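Exopolygalacturonate lyase (Vibrio vulnificus, PDB 5A29) probably cleaves pectic polygalacturonate by beta-elimination, as a metal-binding lyase of polysaccharide lyase family 2. Local coordinates at residues R115-M118 against D119-A123; E102-R105 against Y106-E109; P288-R291 against E292-P295. All coordinates share one frame; numbering follows the deposited sequence.

Contacts 1 and 2 belong to one helix: contact 2 lies where helix 105-120 starts, at its capping turn, and contact 1 where it ends, with centres about 21 Å apart and nearest atoms about 7 Å apart. Contact 3 lies far from both, in a loop after strand 287-288; its centre is about 42 Å from that of contact 1 and about 55 Å from that of contact 2, which is on the opposite side of the chain's centre. All three lie away from the manganese site of His133, Glu154 and His196. In contact 3 the side chain of Arg291 comes to about 9 Å from a bound meso-tartaric acid.

Contact 1 of 3, residues R115-M118 against D119-A123; sequences RYFM and DNFIA
Phe117 and Phe121, one helical turn apart, form the apolar centre of this helix end. The CB of Phe121 lies over one face of the Phe117 ring, 3.9 Å from the ring centroid and 24° off its normal, which meets the geometry of a CH-pi contact. The two rings meet at a slant, their planes turned by a little over a third of a right angle. With its CG anti to the backbone N (chi1 -176°), the Phe117 side chain leans along the helix to the point where Phe121 can cover it; Phe84 stacks on the Phe117 ring. Tyr116 brings its CE2 to the edge of the Phe121 ring, 3.8 Å from Phe121 CE2. A second apolar patch forms where Ile122 CD1 turns back to Met118, 3.3 Å from Met118 O and within apolar contact of its CB, and helix 170-184 packs on both residues through Ala172.

Outward, the backbone takes over. Phe117 O receives two donors, Phe121 N at 2.8 Å and Asn120 N at 3.1 Å. Asn120 ND2 passes over one face of the Tyr116 ring and bonds Tyr116 O on a lone pair at 2.8 Å. That bond is nearly straight (165° at the hydrogen) and lies in the Asn120 amide plane. At the polar edge Asp119 N bonds Arg115 O at 2.8 Å, while the two side chains run alongside each other, with Arg115 NE and Asp119 OD2 5.6 Å apart, too far for a salt bridge.

Phe121 is the first residue to leave helical angles, and the chemistry fits a helix C-terminus: a side-chain amide occupies one late carbonyl, two main-chain donors share the next, and the nearby arginine may temper the negative charge of Asp119 at the carbonyl-rich end.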
loop_
_atom_site.group_PDB
_atom_site.type_symbol
_atom_site.label_atom_id
_atom_site.label_comp_id
_atom_site.label_asym_id
_atom_site.label_seq_id
_atom_site.Cartn_x
_atom_site.Cartn_y
_atom_site.Cartn_z
ATOM N N ARG A 115 -14.084 -8.231 -16.446
ATOM C CA ARG A 115 -14.632 -9.521 -16.874
ATOM C C ARG A 115 -13.721 -10.107 -17.958
ATOM O O ARG A 115 -13.474 -11.327 -17.991
ATOM C CB ARG A 115 -16.058 -9.335 -17.387
ATOM C CG ARG A 115 -16.778 -10.671 -17.494
ATOM C CD ARG A 115 -18.089 -10.659 -18.235
ATOM N NE ARG A 115 -19.073 -9.694 -17.771
ATOM C CZ ARG A 115 -19.704 -9.739 -16.604
ATOM N NH1 ARG A 115 -19.370 -10.635 -15.695
ATOM N NH2 ARG A 115 -20.621 -8.831 -16.327
ATOM N N TYR A 116 -13.168 -9.271 -18.834
ATOM C CA TYR A 116 -12.297 -9.805 -19.901
ATOM C C TYR A 116 -10.946 -10.329 -19.316
ATOM O O TYR A 116 -10.386 -11.320 -19.785
ATOM C CB TYR A 116 -12.000 -8.714 -20.926
ATOM C CG TYR A 116 -11.106 -9.132 -22.066
ATOM C CD1 TYR A 116 -11.639 -9.823 -23.182
ATOM C CD2 TYR A 116 -9.752 -8.881 -22.033
ATOM C CE1 TYR A 116 -10.798 -10.208 -24.241
ATOM C CE2 TYR A 116 -8.906 -9.250 -23.076
ATOM C CZ TYR A 116 -9.440 -9.938 -24.178
ATOM O OH TYR A 116 -8.596 -10.332 -25.201
ATOM N N PHE A 117 -10.361 -9.547 -18.400
ATOM C CA PHE A 117 -9.168 -9.973 -17.693
ATOM C C PHE A 117 -9.408 -11.343 -17.016
ATOM O O PHE A 117 -8.601 -12.256 -17.186
ATOM C CB PHE A 117 -8.736 -8.964 -16.590
ATOM C CG PHE A 117 -7.435 -9.376 -15.936
ATOM C CD1 PHE A 117 -6.219 -9.176 -16.599
ATOM C CD2 PHE A 117 -7.461 -10.172 -14.813
ATOM C CE1 PHE A 117 -4.990 -9.639 -16.070
ATOM C CE2 PHE A 117 -6.247 -10.654 -14.280
ATOM C CZ PHE A 117 -5.027 -10.368 -14.903
ATOM N N MET A 118 -10.495 -11.456 -16.261
ATOM C CA MET A 118 -10.758 -12.654 -15.484
ATOM C C MET A 118 -11.161 -13.836 -16.383
ATOM O O MET A 118 -10.833 -14.983 -16.077
ATOM C CB MET A 118 -11.806 -12.386 -14.400
ATOM C CG MET A 118 -11.252 -11.452 -13.303
ATOM S SD MET A 118 -12.266 -11.100 -11.865
ATOM C CE MET A 118 -11.787 -12.470 -10.851
ATOM N N ASP A 119 -11.799 -13.565 -17.521
ATOM C CA ASP A 119 -12.041 -14.634 -18.520
ATOM C C ASP A 119 -10.785 -15.145 -19.181
ATOM O O ASP A 119 -10.771 -16.270 -19.676
ATOM C CB ASP A 119 -13.075 -14.215 -19.604
ATOM C CG ASP A 119 -14.467 -14.078 -19.032
ATOM O OD1 ASP A 119 -14.680 -14.581 -17.915
ATOM O OD2 ASP A 119 -15.350 -13.443 -19.643
ATOM N N ASN A 120 -9.725 -14.349 -19.206
ATOM C CA ASN A 120 -8.596 -14.699 -20.034
ATOM C C ASN A 120 -7.262 -14.900 -19.399
ATOM O O ASN A 120 -6.369 -15.479 -20.035
ATOM C CB ASN A 120 -8.480 -13.702 -21.181
ATOM C CG ASN A 120 -9.645 -13.833 -22.148
ATOM O OD1 ASN A 120 -9.650 -14.754 -22.963
ATOM N ND2 ASN A 120 -10.694 -13.035 -21.957
ATOM N N PHE A 121 -7.029 -14.283 -18.232
ATOM C CA PHE A 121 -5.661 -14.119 -17.744
ATOM C C PHE A 121 -5.486 -14.589 -16.297
ATOM O O PHE A 121 -4.764 -13.957 -15.518
ATOM C CB PHE A 121 -5.169 -12.669 -17.933
ATOM C CG PHE A 121 -5.126 -12.274 -19.388
ATOM C CD1 PHE A 121 -4.148 -12.799 -20.227
ATOM C CD2 PHE A 121 -6.139 -11.503 -19.917
ATOM C CE1 PHE A 121 -4.143 -12.497 -21.564
ATOM C CE2 PHE A 121 -6.153 -11.193 -21.267
ATOM C CZ PHE A 121 -5.136 -11.665 -22.084
ATOM N N ILE A 122 -6.186 -15.670 -15.972
ATOM C CA ILE A 122 -6.003 -16.397 -14.741
ATOM C C ILE A 122 -5.350 -17.753 -15.000
ATOM O O ILE A 122 -5.847 -18.534 -15.825
ATOM C CB ILE A 122 -7.363 -16.642 -14.080
ATOM C CG1 ILE A 122 -8.111 -15.317 -13.920
ATOM C CG2 ILE A 122 -7.154 -17.288 -12.721
ATOM C CD1 ILE A 122 -9.398 -15.477 -13.105
ATOM N N ALA A 123 -4.272 -18.058 -14.288
ATOM C CA ALA A 123 -3.666 -19.415 -14.324
ATOM C C ALA A 123 -4.657 -20.525 -13.949
ATOM O O ALA A 123 -5.697 -20.270 -13.275
ATOM C CB ALA A 123 -2.462 -19.460 -13.385
#

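Contact 2 of 3, residues E102-R105 against Y106-E109; sequences EDQR and YQLE
Arg105 reaches over the ring of Tyr106, its neighbour in the first turn of helix 105-120. Its CB sits beside its own peptide and makes no more than the covalently fixed approach to Tyr106 N. CG takes the crowded position between backbone N and carbonyl carbon (chi1 65°), which sets it over the centre of the Tyr106 ring; at 3.8 Å from the ring centroid and 13° off the normal, CG makes a CH-pi contact. CD continues across the same ring, 4.0 Å from Tyr106 CZ. The guanidinium beyond it is inclined 60° to the ring plane, which excludes a parallel stack.

Two residues earlier, Asp103 OD1 accepts from Arg105 N at 3.2 Å, a capping bond at the helix start, met from above the carboxylate plane. On another flank, Gln107 NE2 gives a hydrogen to Gln104 OE1 at 2.8 Å, with the two amides nearly coplanar. Helical bonding is under way with Leu108 N to Gln104 O, 2.9 Å.

Tyr106 is buried between helix 88-101, where it touches Met97, Ser98 and Thr101, and helix 27-46, where it meets Lys37 and Ile40; Ser98 OG also bonds Asp103 O and Gln107 N.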
loop_
_atom_site.group_PDB
_atom_site.type_symbol
_atom_site.label_atom_id
_atom_site.label_comp_id
_atom_site.label_asym_id
_atom_site.label_seq_id
_atom_site.Cartn_x
_atom_site.Cartn_y
_atom_site.Cartn_z
ATOM N N GLU A 102 -24.130 9.624 -11.206
ATOM C CA GLU A 102 -25.343 8.818 -11.438
ATOM C C GLU A 102 -25.400 8.333 -12.863
ATOM O O GLU A 102 -26.477 8.144 -13.401
ATOM C CB GLU A 102 -26.596 9.670 -11.175
ATOM C CG GLU A 102 -26.582 10.382 -9.852
ATOM C CD GLU A 102 -26.944 9.456 -8.725
ATOM O OE1 GLU A 102 -27.091 8.230 -8.951
ATOM O OE2 GLU A 102 -27.099 9.977 -7.610
ATOM N N ASP A 103 -24.246 8.212 -13.504
ATOM C CA ASP A 103 -24.139 7.708 -14.860
ATOM C C ASP A 103 -23.410 6.348 -14.820
ATOM O O ASP A 103 -22.209 6.285 -14.469
ATOM C CB ASP A 103 -23.406 8.741 -15.724
ATOM C CG ASP A 103 -23.308 8.335 -17.225
ATOM O OD1 ASP A 103 -23.528 7.157 -17.575
ATOM O OD2 ASP A 103 -22.950 9.203 -18.065
ATOM N N GLN A 104 -24.142 5.275 -15.153
ATOM C CA GLN A 104 -23.658 3.899 -15.016
ATOM C C GLN A 104 -22.583 3.465 -15.991
ATOM O O GLN A 104 -21.958 2.417 -15.807
ATOM C CB GLN A 104 -24.846 2.881 -14.961
ATOM C CG GLN A 104 -25.731 3.031 -13.715
ATOM C CD GLN A 104 -24.900 3.181 -12.408
ATOM O OE1 GLN A 104 -24.062 2.326 -12.094
ATOM N NE2 GLN A 104 -25.071 4.303 -11.697
ATOM N N ARG A 105 -22.292 4.286 -16.992
ATOM C CA ARG A 105 -21.398 3.851 -18.051
ATOM C C ARG A 105 -19.971 3.630 -17.510
ATOM O O ARG A 105 -19.219 2.814 -18.071
ATOM C CB ARG A 105 -21.344 4.939 -19.159
ATOM C CG ARG A 105 -20.713 6.252 -18.665
ATOM C CD ARG A 105 -20.857 7.458 -19.594
ATOM N NE ARG A 105 -20.079 7.215 -20.792
ATOM C CZ ARG A 105 -20.608 7.207 -22.011
ATOM N NH1 ARG A 105 -21.907 7.488 -22.180
ATOM N NH2 ARG A 105 -19.826 6.942 -23.054
ATOM N N TYR A 106 -19.567 4.433 -16.515
ATOM C CA TYR A 106 -18.174 4.257 -16.009
ATOM C C TYR A 106 -17.972 2.901 -15.302
ATOM O O TYR A 106 -17.032 2.182 -15.590
ATOM C CB TYR A 106 -17.820 5.405 -15.076
ATOM C CG TYR A 106 -17.927 6.728 -15.817
ATOM C CD1 TYR A 106 -16.974 7.064 -16.790
ATOM C CD2 TYR A 106 -19.006 7.595 -15.586
ATOM C CE1 TYR A 106 -17.047 8.281 -17.460
ATOM C CE2 TYR A 106 -19.130 8.812 -16.272
ATOM C CZ TYR A 106 -18.171 9.119 -17.220
ATOM O OH TYR A 106 -18.266 10.312 -17.867
ATOM N N GLN A 107 -18.846 2.631 -14.355
ATOM C CA GLN A 107 -18.868 1.321 -13.635
ATOM C C GLN A 107 -19.038 0.163 -14.633
ATOM O O GLN A 107 -18.389 -0.890 -14.530
ATOM C CB GLN A 107 -20.026 1.472 -12.614
ATOM C CG GLN A 107 -20.584 0.324 -11.890
ATOM C CD GLN A 107 -21.510 -0.438 -12.750
ATOM O OE1 GLN A 107 -21.076 -1.402 -13.335
ATOM N NE2 GLN A 107 -22.766 0.006 -12.884
ATOM N N LEU A 108 -19.876 0.334 -15.656
ATOM C CA LEU A 108 -20.027 -0.733 -16.629
ATOM C C LEU A 108 -18.779 -1.010 -17.459
ATOM O O LEU A 108 -18.518 -2.149 -17.830
ATOM C CB LEU A 108 -21.239 -0.496 -17.559
ATOM C CG LEU A 108 -22.599 -0.568 -16.867
ATOM C CD1 LEU A 108 -23.676 -0.051 -17.843
ATOM C CD2 LEU A 108 -22.880 -2.004 -16.359
ATOM N N GLU A 109 -17.997 0.021 -17.748
ATOM C CA GLU A 109 -16.758 -0.160 -18.454
ATOM C C GLU A 109 -15.736 -0.851 -17.500
ATOM O O GLU A 109 -14.956 -1.689 -17.955
ATOM C CB GLU A 109 -16.195 1.203 -18.924
ATOM C CG GLU A 109 -14.838 1.137 -19.640
ATOM C CD GLU A 109 -14.879 0.314 -20.938
ATOM O OE1 GLU A 109 -15.987 -0.131 -21.318
ATOM O OE2 GLU A 109 -13.817 0.073 -21.568
#

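Contact 3 of 3, residues P288-R291 against E292-P295; sequences PKKR and EWPP
Trp293 carries a partner on each face of its indole. On one face Lys290 CE rests 3.6 Å from Trp293 CE3 and 3.8 Å from Trp293 CZ3, displaced toward the rim of the benzene ring. On the opposite face Pro295 CD stands over the middle of the ring, 3.4 Å above its plane. The aromatic plate is thus held between a lysine chain and a proline ring, and the rim that Lys290 meets is the CE3-CZ3 side.

Lys290 crosses the ring obliquely. Its CG is anti to the backbone N (chi1 179°) and every later torsion is also near 180°, so the fully extended chain carries the aliphatic carbons out to the indole. CG lies 4.1 Å from Trp293 CE3, and CE approaches the six-membered centroid to 3.9 Å as a CH-pi contact. The ammonium stands farther out: NZ is 4.8 Å from that centroid but only 7° off its normal, a cation-pi placement straight above the face.

The contact lies in an irregular loop between strand 287-288 and helix 308-317, with a cis peptide bond between Trp293 and Pro294. The cis bond is consistent with the turn that brings Pro295 CD over the indole of Trp293, two residues earlier. Lys304, farther along the same loop, makes backbone hydrogen bonds with Arg291 and Glu292, and Lys304 NZ forms a salt bridge with Glu292 OE1; Lys289 is backbone-bonded to Thr228.

Arg291 leans on Lys229. Pro288, the last residue of strand 287-288, touches Ser303, a residue of one tartaric acid pocket. Residues Lys290 to Trp293 all touch a crystal neighbour, which may influence their pose in this exposed stretch.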
loop_
_atom_site.group_PDB
_atom_site.type_symbol
_atom_site.label_atom_id
_atom_site.label_comp_id
_atom_site.label_asym_id
_atom_site.label_seq_id
_atom_site.Cartn_x
_atom_site.Cartn_y
_atom_site.Cartn_z
ATOM N N PRO A 288 14.993 -14.758 11.005
ATOM C CA PRO A 288 15.609 -15.823 10.250
ATOM C C PRO A 288 16.692 -16.509 11.069
ATOM O O PRO A 288 17.526 -15.859 11.724
ATOM C CB PRO A 288 16.273 -15.093 9.088
ATOM C CG PRO A 288 16.536 -13.733 9.561
ATOM C CD PRO A 288 15.463 -13.410 10.608
ATOM N N LYS A 289 16.656 -17.831 11.034
ATOM C CA LYS A 289 17.754 -18.616 11.617
ATOM C C LYS A 289 19.066 -18.398 10.856
ATOM O O LYS A 289 19.078 -18.324 9.619
ATOM C CB LYS A 289 17.383 -20.092 11.425
ATOM C CG LYS A 289 18.066 -21.035 12.386
ATOM C CD LYS A 289 17.490 -22.446 12.224
ATOM C CE LYS A 289 18.464 -23.513 12.746
ATOM N NZ LYS A 289 18.818 -23.269 14.178
ATOM N N LYS A 290 20.182 -18.482 11.583
ATOM C CA LYS A 290 21.530 -18.581 10.932
ATOM C C LYS A 290 21.754 -20.009 10.461
ATOM O O LYS A 290 22.027 -20.930 11.268
ATOM C CB LYS A 290 22.566 -18.150 12.006
ATOM C CG LYS A 290 24.035 -18.203 11.575
ATOM C CD LYS A 290 24.860 -18.105 12.879
ATOM C CE LYS A 290 26.365 -17.970 12.623
ATOM N NZ LYS A 290 27.052 -17.881 13.997
ATOM N N ARG A 291 21.574 -20.229 9.174
ATOM C CA ARG A 291 21.365 -21.555 8.646
ATOM C C ARG A 291 22.590 -21.890 7.803
ATOM O O ARG A 291 22.882 -23.076 7.588
ATOM C CB ARG A 291 20.149 -21.394 7.721
ATOM C CG ARG A 291 19.356 -22.552 7.310
ATOM C CD ARG A 291 18.309 -21.979 6.353
ATOM N NE ARG A 291 17.295 -21.292 7.146
ATOM C CZ ARG A 291 16.389 -21.940 7.877
ATOM N NH1 ARG A 291 16.393 -23.277 7.884
ATOM N NH2 ARG A 291 15.498 -21.278 8.615
ATOM N N GLU A 292 23.280 -20.891 7.253
ATOM C CA GLU A 292 24.510 -21.129 6.435
ATOM C C GLU A 292 25.583 -20.152 6.867
ATOM O O GLU A 292 25.297 -19.150 7.513
ATOM C CB GLU A 292 24.311 -20.944 4.896
ATOM C CG GLU A 292 23.324 -21.937 4.293
ATOM C CD GLU A 292 23.236 -21.944 2.764
ATOM O OE1 GLU A 292 24.049 -21.294 2.085
ATOM O OE2 GLU A 292 22.342 -22.652 2.223
ATOM N N TRP A 293 26.822 -20.424 6.474
ATOM C CA TRP A 293 27.944 -19.584 6.876
ATOM C C TRP A 293 29.104 -19.909 5.945
ATOM O O TRP A 293 29.211 -21.057 5.566
ATOM C CB TRP A 293 28.362 -19.869 8.332
ATOM C CG TRP A 293 29.081 -18.710 8.918
ATOM C CD1 TRP A 293 30.418 -18.589 9.133
ATOM C CD2 TRP A 293 28.489 -17.446 9.306
ATOM N NE1 TRP A 293 30.695 -17.328 9.660
ATOM C CE2 TRP A 293 29.536 -16.606 9.747
ATOM C CE3 TRP A 293 27.170 -16.940 9.275
ATOM C CZ2 TRP A 293 29.310 -15.267 10.212
ATOM C CZ3 TRP A 293 26.934 -15.614 9.735
ATOM C CH2 TRP A 293 28.026 -14.791 10.212
ATOM N N PRO A 294 29.972 -18.952 5.554
ATOM C CA PRO A 294 29.952 -17.568 5.980
ATOM C C PRO A 294 29.306 -16.699 4.881
ATOM O O PRO A 294 29.211 -17.103 3.744
ATOM C CB PRO A 294 31.463 -17.184 6.037
ATOM C CG PRO A 294 32.043 -17.958 4.916
ATOM C CD PRO A 294 31.226 -19.275 4.833
ATOM N N PRO A 295 28.908 -15.476 5.234
ATOM C CA PRO A 295 28.466 -14.553 4.169
ATOM C C PRO A 295 29.716 -14.104 3.414
ATOM O O PRO A 295 30.795 -14.049 4.003
ATOM C CB PRO A 295 27.915 -13.333 4.932
ATOM C CG PRO A 295 27.933 -13.693 6.409
ATOM C CD PRO A 295 28.809 -14.920 6.594
#